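Local coordinates for protein alcohol oxidase (Myceliophthora thermophila, PDB 6F74) that binds FAD and probably acts as a VAO-type flavoprotein oxidase, an FAD-dependent oxidoreductase named as an alcohol oxidase, at residues 308-312 with 378-382. Sequence-based numbering, arbitrary orientation.
Sequences VKAVT and IGKRQ
Val311 and Ile378 face each other as an antiparallel, non-hydrogen-bonded pair, CA to CA 4.4 Å, where strand 311-320 begins and strand 370-378 ends in the seven-stranded antiparallel sheet of this VAO-type oxidase. Beyond this pair the chain leaves the strand through 379-381 and enters helix 382-396.

Two backbone-accepted hydrogen bonds hold the turn. Gly379 N donates to Ala310 O at 2.7 Å, but the N-H...O angle of 136° shows a bent bond. Gly379 has a positive phi with psi near zero, where a CB would press on the carbonyl oxygen of Ile378, which accounts for glycine here. Further along, Thr312 OG1 donates to Lys380 O at 2.9 Å, tilted 17° from the carbonyl plane. A chi1 of -56° sets OG1 beside its own backbone N and turns CG2 to Gln382, whose CA lies 3.9 Å from it. A valine in place of Thr312 would probably leave Lys380 O without its hydroxyl donor and hold the approach to the helix less firmly. The backbone N of Gln382 donates to the carboxylate oxygen OE1 of Glu411, on strand 403-412.

Apolar packing covers both branches of Ile378. CG1 lies alongside Val311, whose CG1 is 4.0 Å away, while CG2 meets Val308 CG1 at 3.8 Å, these two side chains crossing at about a right angle. Phe418 and Tyr415 of helix 415-422 touch Val311 and Ile378 respectively.

At the solvent-facing end, the Arg381 chain bends at chi3 and brings its guanidinium back over Ala310, whose CB sits 4.0 Å above the plane, offset toward the rim near NH1.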
loop_
_atom_site.group_PDB
_atom_site.type_symbol
_atom_site.label_atom_id
_atom_site.label_comp_id
_atom_site.label_asym_id
_atom_site.label_seq_id
_atom_site.Cartn_x
_atom_site.Cartn_y
_atom_site.Cartn_z
ATOM N N VAL A 308 22.991 4.190 -11.112
ATOM C CA VAL A 308 23.053 4.545 -12.534
ATOM C C VAL A 308 23.804 5.853 -12.680
ATOM O O VAL A 308 23.953 6.598 -11.701
ATOM C CB VAL A 308 21.664 4.639 -13.195
ATOM C CG1 VAL A 308 21.022 3.259 -13.249
ATOM C CG2 VAL A 308 20.760 5.648 -12.488
ATOM N N LYS A 309 24.264 6.137 -13.896
ATOM C CA LYS A 309 24.923 7.415 -14.172
ATOM C C LYS A 309 23.971 8.519 -14.607
ATOM O O LYS A 309 24.317 9.703 -14.565
ATOM C CB LYS A 309 26.095 7.251 -15.140
ATOM C CG LYS A 309 27.414 7.079 -14.363
ATOM C CD LYS A 309 28.565 6.651 -15.245
ATOM C CE LYS A 309 28.473 5.139 -15.469
ATOM N NZ LYS A 309 29.635 4.569 -16.255
ATOM N N ALA A 310 22.760 8.155 -14.989
ATOM C CA ALA A 310 21.797 9.172 -15.404
ATOM C C ALA A 310 20.409 8.693 -15.168
ATOM O O ALA A 310 20.150 7.496 -15.172
ATOM C CB ALA A 310 22.019 9.533 -16.870
ATOM N N VAL A 311 19.535 9.642 -14.851
ATOM C CA VAL A 311 18.079 9.454 -14.879
ATOM C C VAL A 311 17.534 10.746 -15.437
ATOM O O VAL A 311 17.986 11.836 -15.053
ATOM C CB VAL A 311 17.457 9.255 -13.487
ATOM C CG1 VAL A 311 15.940 9.040 -13.590
ATOM C CG2 VAL A 311 18.077 8.062 -12.775
ATOM N N THR A 312 16.579 10.638 -16.341
ATOM C CA THR A 312 15.874 11.826 -16.816
ATOM C C THR A 312 14.400 11.687 -16.499
ATOM O O THR A 312 13.804 10.664 -16.780
ATOM C CB THR A 312 16.078 12.043 -18.324
ATOM O OG1 THR A 312 17.477 12.109 -18.595
ATOM C CG2 THR A 312 15.461 13.362 -18.773
ATOM N N ILE A 378 15.125 5.725 -16.101
ATOM C CA ILE A 378 16.324 5.417 -15.317
ATOM C C ILE A 378 17.412 4.867 -16.211
ATOM O O ILE A 378 17.160 3.930 -16.961
ATOM C CB ILE A 378 16.012 4.397 -14.185
ATOM C CG1 ILE A 378 15.215 5.144 -13.099
ATOM C CG2 ILE A 378 17.282 3.849 -13.550
ATOM C CD1 ILE A 378 14.446 4.238 -12.137
ATOM N N GLY A 379 18.604 5.442 -16.141
ATOM C CA GLY A 379 19.729 4.983 -16.942
ATOM C C GLY A 379 19.920 5.671 -18.284
ATOM O O GLY A 379 20.839 5.320 -19.008
ATOM N N LYS A 380 19.081 6.668 -18.611
ATOM C CA LYS A 380 19.120 7.338 -19.918
ATOM C C LYS A 380 19.218 8.850 -19.777
ATOM O O LYS A 380 18.541 9.437 -18.936
ATOM C CB LYS A 380 17.883 6.989 -20.721
ATOM C CG LYS A 380 17.762 5.511 -21.106
ATOM C CD LYS A 380 16.458 5.268 -21.882
ATOM C CE LYS A 380 16.489 4.092 -22.834
ATOM N NZ LYS A 380 16.402 2.785 -22.137
ATOM N N ARG A 381 20.054 9.467 -20.608
ATOM C CA ARG A 381 20.213 10.927 -20.633
ATOM C C ARG A 381 19.033 11.501 -21.428
ATOM O O ARG A 381 18.244 10.750 -21.982
ATOM C CB ARG A 381 21.565 11.315 -21.257
ATOM C CG ARG A 381 22.741 10.847 -20.420
ATOM C CD ARG A 381 24.094 11.415 -20.833
ATOM N NE ARG A 381 24.899 11.808 -19.665
ATOM C CZ ARG A 381 25.489 10.960 -18.797
ATOM N NH1 ARG A 381 25.419 9.626 -18.943
ATOM N NH2 ARG A 381 26.160 11.450 -17.751
ATOM N N GLN A 382 18.924 12.817 -21.473
ATOM C CA GLN A 382 17.719 13.474 -21.989
ATOM C C GLN A 382 17.373 13.115 -23.431
ATOM O O GLN A 382 16.196 12.912 -23.742
ATOM C CB GLN A 382 17.804 14.988 -21.826
ATOM C CG GLN A 382 16.594 15.742 -22.347
ATOM C CD GLN A 382 16.580 17.207 -21.968
ATOM O OE1 GLN A 382 17.328 17.655 -21.097
ATOM N NE2 GLN A 382 15.686 17.967 -22.602
#